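Local coordinates for tartronic semialdehyde reductase (Salmonella typhimurium, PDB 1YB4), which probably catalyses the reversible NAD(P)H-dependent reduction of tartronate semialdehyde (2-hydroxy-3-oxopropanoate) to (R)-glycerate, at residues M4-I9 with I20-A25; Q108-N111 with D116-D119; N182-S187 with Q284-M289; L244-A249 with P257-C262. One frame throughout, in Å; residues are numbered along the deposited sequence.

Contact 1. Residues M4-I9 with I20-A25; sequences MKLGFI and INLARA
L6 and F8, on the same face of strand 5-8, meet L22 of helix 15-24 in a small, buried, apolar contact. It joins the first strand and first helix of a beta-alpha-beta unit completed by strand 28-31, within the Rossmann-type NAD-binding domain. The turn from the strand into the helix carries G10 and G12, with G15 at the helix start, a spacing consistent with the GxGxxG dinucleotide-binding turn, and F8 touches that region. The helix lies well clear of the strand: the closest pair of CA atoms, those of L6 and L22, is 8.7 Å apart. L6 and F8, two residues apart on the strand, both point toward the helix and so share one leucine. L22 keeps its CG anti to the carbonyl carbon and beside the backbone N (chi1 -70°), and its extended chain carries CD1 forward to the strand, crossing both partners at about a right angle. Around this trio L29, F63 and L155 press on L22, and L151 covers L6. The CD1 methyl of L22 lies 4.2 Å from L6 CD1. It comes closer to the phenyl group, approaching the ring edge near its plane with CD1 3.9 Å from F8 CE1.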
loop_
_atom_site.group_PDB
_atom_site.type_symbol
_atom_site.label_atom_id
_atom_site.label_comp_id
_atom_site.label_asym_id
_atom_site.label_seq_id
_atom_site.Cartn_x
_atom_site.Cartn_y
_atom_site.Cartn_z
HETATM N N MSE A 4 46.043 -17.778 -4.284
HETATM C CA MSE A 4 46.920 -17.800 -5.504
HETATM C C MSE A 4 47.304 -16.380 -5.898
HETATM O O MSE A 4 47.662 -15.562 -5.049
HETATM C CB MSE A 4 46.177 -18.444 -6.679
HETATM C CG MSE A 4 45.670 -19.858 -6.438
HETATM SE SE MSE A 4 44.687 -20.537 -7.974
HETATM C CE MSE A 4 42.983 -20.888 -7.113
ATOM N N LYS A 5 47.251 -16.113 -7.203
ATOM C CA LYS A 5 47.524 -14.786 -7.744
ATOM C C LYS A 5 46.136 -14.215 -8.036
ATOM O O LYS A 5 45.387 -14.753 -8.867
ATOM C CB LYS A 5 48.347 -14.873 -9.033
ATOM C CG LYS A 5 47.818 -15.845 -10.075
ATOM C CD LYS A 5 48.351 -15.508 -11.473
ATOM C CE LYS A 5 49.880 -15.380 -11.517
ATOM N NZ LYS A 5 50.595 -16.656 -11.246
ATOM N N LEU A 6 45.801 -13.122 -7.353
ATOM C CA LEU A 6 44.478 -12.522 -7.471
ATOM C C LEU A 6 44.433 -11.196 -8.183
ATOM O O LEU A 6 45.466 -10.585 -8.428
ATOM C CB LEU A 6 43.876 -12.357 -6.073
ATOM C CG LEU A 6 44.142 -13.503 -5.086
ATOM C CD1 LEU A 6 43.565 -13.147 -3.718
ATOM C CD2 LEU A 6 43.547 -14.806 -5.621
ATOM N N GLY A 7 43.209 -10.769 -8.498
ATOM C CA GLY A 7 42.963 -9.506 -9.178
ATOM C C GLY A 7 41.722 -8.821 -8.617
ATOM O O GLY A 7 40.735 -9.479 -8.301
ATOM N N PHE A 8 41.772 -7.499 -8.476
ATOM C CA PHE A 8 40.652 -6.726 -7.936
ATOM C C PHE A 8 40.315 -5.625 -8.941
ATOM O O PHE A 8 41.147 -4.775 -9.241
ATOM C CB PHE A 8 41.031 -6.100 -6.586
ATOM C CG PHE A 8 39.944 -6.202 -5.544
ATOM C CD1 PHE A 8 39.872 -7.304 -4.696
ATOM C CD2 PHE A 8 38.975 -5.214 -5.433
ATOM C CE1 PHE A 8 38.859 -7.420 -3.756
ATOM C CE2 PHE A 8 37.956 -5.322 -4.496
ATOM C CZ PHE A 8 37.898 -6.426 -3.656
ATOM N N ILE A 9 39.087 -5.637 -9.452
ATOM C CA ILE A 9 38.684 -4.661 -10.460
ATOM C C ILE A 9 37.852 -3.484 -9.955
ATOM O O ILE A 9 37.449 -2.629 -10.733
ATOM C CB ILE A 9 37.946 -5.371 -11.623
ATOM C CG1 ILE A 9 38.906 -6.349 -12.284
ATOM C CG2 ILE A 9 37.450 -4.375 -12.658
ATOM C CD1 ILE A 9 38.382 -6.957 -13.558
ATOM N N ILE A 20 42.742 -4.409 0.456
ATOM C CA ILE A 20 43.719 -4.234 1.528
ATOM C C ILE A 20 43.779 -5.468 2.436
ATOM O O ILE A 20 44.843 -5.838 2.909
ATOM C CB ILE A 20 43.405 -2.991 2.385
ATOM C CG1 ILE A 20 43.571 -1.732 1.539
ATOM C CG2 ILE A 20 44.324 -2.944 3.595
ATOM C CD1 ILE A 20 43.531 -0.435 2.337
ATOM N N ASN A 21 42.643 -6.108 2.685
ATOM C CA ASN A 21 42.656 -7.301 3.521
ATOM C C ASN A 21 43.297 -8.498 2.811
ATOM O O ASN A 21 43.965 -9.305 3.447
ATOM C CB ASN A 21 41.241 -7.680 3.965
ATOM C CG ASN A 21 40.954 -7.265 5.383
ATOM O OD1 ASN A 21 40.908 -6.080 5.698
ATOM N ND2 ASN A 21 40.770 -8.246 6.259
ATOM N N LEU A 22 43.078 -8.627 1.505
ATOM C CA LEU A 22 43.664 -9.734 0.750
ATOM C C LEU A 22 45.183 -9.537 0.636
ATOM O O LEU A 22 45.964 -10.491 0.767
ATOM C CB LEU A 22 43.051 -9.812 -0.649
ATOM C CG LEU A 22 41.591 -10.265 -0.752
ATOM C CD1 LEU A 22 41.145 -10.137 -2.180
ATOM C CD2 LEU A 22 41.447 -11.712 -0.284
ATOM N N ALA A 23 45.593 -8.292 0.405
ATOM C CA ALA A 23 47.003 -7.963 0.281
ATOM C C ALA A 23 47.711 -8.177 1.617
ATOM O O ALA A 23 48.843 -8.662 1.668
ATOM C CB ALA A 23 47.153 -6.524 -0.182
ATOM N N ARG A 24 47.026 -7.834 2.698
ATOM C CA ARG A 24 47.582 -7.976 4.035
ATOM C C ARG A 24 47.802 -9.436 4.406
ATOM O O ARG A 24 48.531 -9.732 5.345
ATOM C CB ARG A 24 46.651 -7.334 5.068
ATOM C CG ARG A 24 47.266 -7.138 6.450
ATOM C CD ARG A 24 47.517 -5.658 6.711
ATOM N NE ARG A 24 46.269 -4.922 6.868
ATOM C CZ ARG A 24 46.190 -3.598 6.872
ATOM N NH1 ARG A 24 45.012 -2.996 7.026
ATOM N NH2 ARG A 24 47.290 -2.878 6.708
ATOM N N ALA A 25 47.169 -10.352 3.684
ATOM C CA ALA A 25 47.333 -11.768 3.992
ATOM C C ALA A 25 48.468 -12.408 3.200
ATOM O O ALA A 25 48.671 -13.621 3.275
ATOM C CB ALA A 25 46.044 -12.515 3.737
#

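Contact 2. Residues Q108-N111 with D116-D119; sequences QRVN and DYLD
V110, near the C-terminal end of helix 100-111, packs against the aromatic ring of Y117 on strand 115-123, and this is the compact half of the contact. The valine meets the ring at its edge, near the ring plane, with V110 CB 4.2 Å from Y117 CD1. The tyrosine gets there because its CG stands anti to the backbone N (chi1 -171°), which carries the ring toward the helix, where it also meets T103 and A107. I92 of the adjacent strand touches both side chains, while F77 and L76 of helix 69-77 touch V110 and Y117 respectively. At N111 the packing gives way to polar, partly exposed groups. N111 ND2 comes no nearer to the strand than 3.9 Å, measured to D116 CA, and a water fills the interval. That water accepts from both sides: N111 ND2 lies 3.1 Å from it and Y117 N 3.0 Å. The same amide nitrogen donates to A115 O, so the end of the helix is tied to the start of the strand both directly and through solvent. The side chain of D116 leaves the backbone away from the helix, and its OD2 forms a salt bridge with R147. The arrangement is that of a beta-alpha-beta crossover, in which strands 90-94 and 115-123 run parallel in the Rossmann-type sheet and helix 100-111 packs over them.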
loop_
_atom_site.group_PDB
_atom_site.type_symbol
_atom_site.label_atom_id
_atom_site.label_comp_id
_atom_site.label_asym_id
_atom_site.label_seq_id
_atom_site.Cartn_x
_atom_site.Cartn_y
_atom_site.Cartn_z
ATOM N N GLN A 108 26.755 -17.521 -17.473
ATOM C CA GLN A 108 26.870 -18.458 -18.586
ATOM C C GLN A 108 27.683 -17.893 -19.745
ATOM O O GLN A 108 28.236 -18.653 -20.534
ATOM C CB GLN A 108 25.494 -18.922 -19.070
ATOM C CG GLN A 108 24.660 -17.880 -19.763
ATOM C CD GLN A 108 23.303 -18.434 -20.169
ATOM O OE1 GLN A 108 23.220 -19.472 -20.833
ATOM N NE2 GLN A 108 22.230 -17.745 -19.773
ATOM N N ARG A 109 27.765 -16.567 -19.849
ATOM C CA ARG A 109 28.562 -15.967 -20.911
ATOM C C ARG A 109 30.008 -16.282 -20.587
ATOM O O ARG A 109 30.730 -16.836 -21.407
ATOM C CB ARG A 109 28.383 -14.454 -20.970
ATOM C CG ARG A 109 27.223 -13.985 -21.816
ATOM C CD ARG A 109 27.572 -12.659 -22.475
ATOM N NE ARG A 109 26.574 -11.619 -22.235
ATOM C CZ ARG A 109 26.762 -10.340 -22.537
ATOM N NH1 ARG A 109 27.908 -9.953 -23.085
ATOM N NH2 ARG A 109 25.810 -9.449 -22.290
ATOM N N VAL A 110 30.427 -15.919 -19.380
ATOM C CA VAL A 110 31.784 -16.184 -18.933
ATOM C C VAL A 110 32.032 -17.697 -18.968
ATOM O O VAL A 110 33.109 -18.146 -19.358
ATOM C CB VAL A 110 32.007 -15.624 -17.494
ATOM C CG1 VAL A 110 33.238 -16.234 -16.860
ATOM C CG2 VAL A 110 32.170 -14.121 -17.545
ATOM N N ASN A 111 31.024 -18.481 -18.585
ATOM C CA ASN A 111 31.150 -19.942 -18.577
ATOM C C ASN A 111 31.452 -20.529 -19.955
ATOM O O ASN A 111 32.170 -21.528 -20.062
ATOM C CB ASN A 111 29.885 -20.611 -18.024
ATOM C CG ASN A 111 29.826 -20.607 -16.497
ATOM O OD1 ASN A 111 28.841 -21.052 -15.905
ATOM N ND2 ASN A 111 30.879 -20.104 -15.857
ATOM N N ASP A 116 35.087 -20.005 -14.570
ATOM C CA ASP A 116 34.066 -20.233 -13.560
ATOM C C ASP A 116 33.601 -18.866 -13.049
ATOM O O ASP A 116 34.342 -17.877 -13.122
ATOM C CB ASP A 116 34.620 -21.075 -12.412
ATOM C CG ASP A 116 34.825 -22.528 -12.803
ATOM O OD1 ASP A 116 33.867 -23.148 -13.316
ATOM O OD2 ASP A 116 35.936 -23.050 -12.592
ATOM N N TYR A 117 32.371 -18.818 -12.541
ATOM C CA TYR A 117 31.775 -17.582 -12.046
ATOM C C TYR A 117 31.081 -17.801 -10.716
ATOM O O TYR A 117 30.312 -18.747 -10.546
ATOM C CB TYR A 117 30.748 -17.073 -13.065
ATOM C CG TYR A 117 30.191 -15.684 -12.815
ATOM C CD1 TYR A 117 30.516 -14.624 -13.668
ATOM C CD2 TYR A 117 29.329 -15.428 -11.747
ATOM C CE1 TYR A 117 29.995 -13.343 -13.471
ATOM C CE2 TYR A 117 28.807 -14.150 -11.538
ATOM C CZ TYR A 117 29.144 -13.116 -12.405
ATOM O OH TYR A 117 28.626 -11.856 -12.214
ATOM N N LEU A 118 31.376 -16.930 -9.765
ATOM C CA LEU A 118 30.726 -16.993 -8.471
ATOM C C LEU A 118 30.130 -15.617 -8.255
ATOM O O LEU A 118 30.843 -14.621 -8.375
ATOM C CB LEU A 118 31.717 -17.255 -7.329
ATOM C CG LEU A 118 32.412 -18.594 -7.088
ATOM C CD1 LEU A 118 33.131 -18.518 -5.739
ATOM C CD2 LEU A 118 31.403 -19.743 -7.108
ATOM N N ASP A 119 28.831 -15.537 -7.991
ATOM C CA ASP A 119 28.249 -14.239 -7.692
ATOM C C ASP A 119 28.146 -14.311 -6.181
ATOM O O ASP A 119 27.463 -15.170 -5.630
ATOM C CB ASP A 119 26.872 -14.035 -8.344
ATOM C CG ASP A 119 25.905 -15.183 -8.086
ATOM O OD1 ASP A 119 26.098 -16.281 -8.646
ATOM O OD2 ASP A 119 24.934 -14.982 -7.331
HETATM O O HOH W 1 30.053 -20.611 -12.927
#

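Contact 3. Residues N182-S187 with Q284-M289; sequences NIEAVS and QALELM
The carboxylate of E184 is the flat group here, and L286 meets it at one oxygen: L286 CD2 lies 3.5 Å from E184 OE2, beyond that oxygen and displaced obliquely from the carboxylate plane, so the methyl does not stack over the group's centre. E184 starts with CG anti to the backbone N and bends at its second torsion (chi2 -84°), which swings the acid round to cross the leucine side chain at about a right angle. E188 OE2 is also close to E184 OE2; two like charges so near in a buried setting may favour a proton on one of them. The other methyl of L286, CD1, packs 3.9 Å from S187 CB. The serine hydroxyl is turned back on its own helix, with S187 OG donating to I183 O at 2.7 Å. This carbonyl also accepts from S187 N, the two donors arriving from opposite faces of its plane. C262 and L265 of helix 257-271 pack on E184, and M224 of helix 215-225 touches S187; the short helix 283-290 thus docks on helix 167-195 in the helical C-terminal domain at the subunit interface, with N258 of the second subunit packing on E184.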
loop_
_atom_site.group_PDB
_atom_site.type_symbol
_atom_site.label_atom_id
_atom_site.label_comp_id
_atom_site.label_asym_id
_atom_site.label_seq_id
_atom_site.Cartn_x
_atom_site.Cartn_y
_atom_site.Cartn_z
ATOM N N ASN A 182 11.197 -5.154 8.062
ATOM C CA ASN A 182 11.289 -5.301 9.525
ATOM C C ASN A 182 11.504 -3.934 10.174
ATOM O O ASN A 182 10.884 -3.622 11.200
ATOM C CB ASN A 182 12.422 -6.247 9.907
ATOM C CG ASN A 182 12.010 -7.694 9.819
ATOM O OD1 ASN A 182 11.048 -8.031 9.124
ATOM N ND2 ASN A 182 12.737 -8.567 10.514
ATOM N N ILE A 183 12.355 -3.111 9.564
ATOM C CA ILE A 183 12.601 -1.775 10.097
ATOM C C ILE A 183 11.302 -0.970 10.074
ATOM O O ILE A 183 10.983 -0.267 11.030
ATOM C CB ILE A 183 13.692 -1.010 9.281
ATOM C CG1 ILE A 183 15.062 -1.650 9.522
ATOM C CG2 ILE A 183 13.744 0.440 9.710
ATOM C CD1 ILE A 183 16.190 -1.102 8.625
ATOM N N GLU A 184 10.539 -1.086 8.992
ATOM C CA GLU A 184 9.299 -0.337 8.886
ATOM C C GLU A 184 8.292 -0.854 9.909
ATOM O O GLU A 184 7.527 -0.081 10.496
ATOM C CB GLU A 184 8.747 -0.451 7.466
ATOM C CG GLU A 184 7.767 0.649 7.064
ATOM C CD GLU A 184 6.344 0.373 7.511
ATOM O OE1 GLU A 184 6.028 -0.799 7.821
ATOM O OE2 GLU A 184 5.535 1.329 7.527
ATOM N N ALA A 185 8.304 -2.160 10.138
ATOM C CA ALA A 185 7.384 -2.742 11.104
ATOM C C ALA A 185 7.634 -2.195 12.514
ATOM O O ALA A 185 6.705 -1.752 13.190
ATOM C CB ALA A 185 7.491 -4.261 11.085
ATOM N N VAL A 186 8.885 -2.218 12.959
ATOM C CA VAL A 186 9.216 -1.701 14.287
ATOM C C VAL A 186 8.796 -0.222 14.379
ATOM O O VAL A 186 8.330 0.236 15.430
ATOM C CB VAL A 186 10.746 -1.854 14.575
ATOM C CG1 VAL A 186 11.076 -1.420 16.007
ATOM C CG2 VAL A 186 11.153 -3.316 14.357
ATOM N N SER A 187 8.938 0.510 13.275
ATOM C CA SER A 187 8.568 1.932 13.219
ATOM C C SER A 187 7.060 2.169 13.430
ATOM O O SER A 187 6.651 3.081 14.156
ATOM C CB SER A 187 8.970 2.523 11.861
ATOM O OG SER A 187 10.350 2.335 11.585
ATOM N N GLN A 284 11.358 8.096 11.136
ATOM C CA GLN A 284 10.988 9.497 10.975
ATOM C C GLN A 284 9.848 9.684 9.976
ATOM O O GLN A 284 9.052 10.612 10.108
ATOM C CB GLN A 284 12.208 10.318 10.541
ATOM C CG GLN A 284 13.323 10.326 11.576
ATOM C CD GLN A 284 14.394 11.353 11.274
ATOM O OE1 GLN A 284 15.135 11.231 10.297
ATOM N NE2 GLN A 284 14.475 12.380 12.111
ATOM N N ALA A 285 9.767 8.802 8.983
ATOM C CA ALA A 285 8.717 8.914 7.982
ATOM C C ALA A 285 7.362 8.716 8.615
ATOM O O ALA A 285 6.426 9.450 8.320
ATOM C CB ALA A 285 8.928 7.914 6.881
ATOM N N LEU A 286 7.247 7.724 9.490
ATOM C CA LEU A 286 5.971 7.495 10.144
ATOM C C LEU A 286 5.698 8.539 11.226
ATOM O O LEU A 286 4.542 8.858 11.514
ATOM C CB LEU A 286 5.910 6.080 10.709
ATOM C CG LEU A 286 5.874 5.126 9.517
ATOM C CD1 LEU A 286 7.274 4.765 9.116
ATOM C CD2 LEU A 286 5.117 3.911 9.867
ATOM N N GLU A 287 6.757 9.083 11.824
ATOM C CA GLU A 287 6.562 10.116 12.838
ATOM C C GLU A 287 5.950 11.312 12.116
ATOM O O GLU A 287 5.014 11.926 12.607
ATOM C CB GLU A 287 7.889 10.508 13.496
ATOM C CG GLU A 287 8.463 9.424 14.396
ATOM C CD GLU A 287 9.850 9.765 14.909
ATOM O OE1 GLU A 287 10.648 10.307 14.120
ATOM O OE2 GLU A 287 10.150 9.479 16.086
ATOM N N LEU A 288 6.467 11.618 10.930
ATOM C CA LEU A 288 5.968 12.740 10.133
ATOM C C LEU A 288 4.492 12.539 9.768
ATOM O O LEU A 288 3.668 13.455 9.902
ATOM C CB LEU A 288 6.800 12.868 8.851
ATOM C CG LEU A 288 6.459 14.003 7.882
ATOM C CD1 LEU A 288 6.640 15.326 8.578
ATOM C CD2 LEU A 288 7.362 13.941 6.655
HETATM N N MSE A 289 4.178 11.325 9.318
HETATM C CA MSE A 289 2.833 10.971 8.900
HETATM C C MSE A 289 1.822 10.874 10.039
HETATM O O MSE A 289 0.617 10.785 9.797
HETATM C CB MSE A 289 2.893 9.664 8.100
HETATM C CG MSE A 289 3.633 9.822 6.760
HETATM SE SE MSE A 289 4.521 8.233 6.063
HETATM C CE MSE A 289 2.992 7.404 5.203
#

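Contact 4. Residues L244-A249 with P257-C262; sequences LALQSA and PNTATC
A helical hairpin in the C-terminal, all-helical domain brings L246 and A245 of helix 235-251 against T259 and A260 at the start of helix 257-271. The two segments run roughly antiparallel, at 137° between their directions, with their axes 10.2 Å apart at closest approach. L246 does most of the bridging. With its CG beside the backbone N and chi2 near anti, CD2 reaches the backbone of the second helix, 3.8 Å from A260 CA and 4.1 Å from A260 CB. T259 presents its methyl rather than its hydroxyl to helix 235-251: T259 CG2 is 4.3 Å from A245 CB and equally far from L246 CG. Its OG1 instead bonds to E188 of the second subunit, whose carboxylate also takes the N-H of N258, gripping the first turn of helix 257-271 from across the interface. On the first helix, S248 OG donates back to L244 O at 2.8 Å, from 45° above the carbonyl plane. E264 of the fourth subunit packs on L246 and A260, and A245 touches V173, its side chain about 10 Å from that of K172, the predicted active-site lysine. The arrangement is a helical hairpin whose A245 and T259 pack on helix 167-195, consistent with the all-helical C-terminal domain of the 3-hydroxyisobutyrate dehydrogenase-related family.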
loop_
_atom_site.group_PDB
_atom_site.type_symbol
_atom_site.label_atom_id
_atom_site.label_comp_id
_atom_site.label_asym_id
_atom_site.label_seq_id
_atom_site.Cartn_x
_atom_site.Cartn_y
_atom_site.Cartn_z
ATOM N N LEU A 244 16.526 -2.829 -6.815
ATOM C CA LEU A 244 16.857 -4.101 -7.447
ATOM C C LEU A 244 15.686 -5.042 -7.239
ATOM O O LEU A 244 15.218 -5.678 -8.175
ATOM C CB LEU A 244 18.097 -4.707 -6.819
ATOM C CG LEU A 244 19.394 -4.164 -7.381
ATOM C CD1 LEU A 244 20.559 -4.655 -6.540
ATOM C CD2 LEU A 244 19.514 -4.612 -8.831
ATOM N N ALA A 245 15.211 -5.118 -5.999
ATOM C CA ALA A 245 14.072 -5.974 -5.660
ATOM C C ALA A 245 12.848 -5.625 -6.506
ATOM O O ALA A 245 12.232 -6.502 -7.104
ATOM C CB ALA A 245 13.723 -5.843 -4.183
ATOM N N LEU A 246 12.496 -4.346 -6.563
ATOM C CA LEU A 246 11.333 -3.931 -7.348
ATOM C C LEU A 246 11.494 -4.143 -8.866
ATOM O O LEU A 246 10.534 -4.477 -9.548
ATOM C CB LEU A 246 10.991 -2.469 -7.027
ATOM C CG LEU A 246 10.423 -2.278 -5.615
ATOM C CD1 LEU A 246 10.411 -0.811 -5.238
ATOM C CD2 LEU A 246 9.018 -2.873 -5.563
ATOM N N GLN A 247 12.698 -3.957 -9.395
ATOM C CA GLN A 247 12.914 -4.176 -10.822
ATOM C C GLN A 247 12.899 -5.682 -11.096
ATOM O O GLN A 247 12.392 -6.124 -12.128
ATOM C CB GLN A 247 14.245 -3.567 -11.281
ATOM C CG GLN A 247 14.272 -2.047 -11.315
ATOM C CD GLN A 247 13.247 -1.458 -12.282
ATOM O OE1 GLN A 247 12.083 -1.255 -11.936
ATOM N NE2 GLN A 247 13.680 -1.195 -13.507
ATOM N N SER A 248 13.452 -6.463 -10.167
ATOM C CA SER A 248 13.468 -7.920 -10.297
ATOM C C SER A 248 12.025 -8.399 -10.210
ATOM O O SER A 248 11.558 -9.219 -11.011
ATOM C CB SER A 248 14.279 -8.562 -9.159
ATOM O OG SER A 248 15.650 -8.192 -9.217
ATOM N N ALA A 249 11.326 -7.865 -9.218
ATOM C CA ALA A 249 9.932 -8.190 -8.984
ATOM C C ALA A 249 9.129 -7.924 -10.241
ATOM O O ALA A 249 8.282 -8.731 -10.615
ATOM C CB ALA A 249 9.386 -7.356 -7.838
ATOM N N PRO A 257 3.938 -5.749 -2.373
ATOM C CA PRO A 257 3.292 -4.538 -1.881
ATOM C C PRO A 257 4.015 -3.786 -0.786
ATOM O O PRO A 257 4.208 -2.583 -0.901
ATOM C CB PRO A 257 1.906 -5.031 -1.476
ATOM C CG PRO A 257 2.185 -6.444 -1.024
ATOM C CD PRO A 257 3.154 -6.952 -2.044
ATOM N N ASN A 258 4.432 -4.453 0.278
ATOM C CA ASN A 258 5.108 -3.694 1.327
ATOM C C ASN A 258 6.525 -3.243 0.941
ATOM O O ASN A 258 7.010 -2.227 1.425
ATOM C CB ASN A 258 5.069 -4.454 2.661
ATOM C CG ASN A 258 3.669 -4.432 3.295
ATOM O OD1 ASN A 258 2.790 -3.659 2.877
ATOM N ND2 ASN A 258 3.460 -5.265 4.304
ATOM N N THR A 259 7.188 -3.966 0.053
ATOM C CA THR A 259 8.505 -3.522 -0.382
ATOM C C THR A 259 8.247 -2.256 -1.218
ATOM O O THR A 259 8.946 -1.256 -1.083
ATOM C CB THR A 259 9.210 -4.601 -1.249
ATOM O OG1 THR A 259 9.356 -5.812 -0.486
ATOM C CG2 THR A 259 10.593 -4.133 -1.694
ATOM N N ALA A 260 7.216 -2.291 -2.061
ATOM C CA ALA A 260 6.894 -1.137 -2.888
ATOM C C ALA A 260 6.675 0.076 -1.991
ATOM O O ALA A 260 7.255 1.141 -2.232
ATOM C CB ALA A 260 5.652 -1.401 -3.723
ATOM N N THR A 261 5.852 -0.088 -0.957
ATOM C CA THR A 261 5.581 1.003 -0.028
ATOM C C THR A 261 6.843 1.457 0.683
ATOM O O THR A 261 7.086 2.647 0.794
ATOM C CB THR A 261 4.565 0.609 1.064
ATOM O OG1 THR A 261 3.364 0.117 0.457
ATOM C CG2 THR A 261 4.229 1.825 1.936
ATOM N N CYS A 262 7.642 0.516 1.178
ATOM C CA CYS A 262 8.876 0.881 1.878
ATOM C C CYS A 262 9.752 1.800 1.045
ATOM O O CYS A 262 10.356 2.735 1.572
ATOM C CB CYS A 262 9.675 -0.361 2.278
ATOM S SG CYS A 262 9.102 -1.073 3.833
#

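From the N terminus, contact 1 closes a short loop between the first strand and helix, and contact 2 closes another later in the same Rossmann-type domain; both reach one sheet, their centres 20 Å apart. Helix 167-195 then leads into the C-terminal helical domain. There contact 3 spans 96 intervening residues, tying the long helix to helix 283-290, and contact 4 forms and closes within that span as a local hairpin. Contacts 3 and 4 meet where E184 CB lies 3.7 Å from C262 SG, and both touch the second subunit. No two loops cross: contacts 1 and 2 simply precede the nested pair.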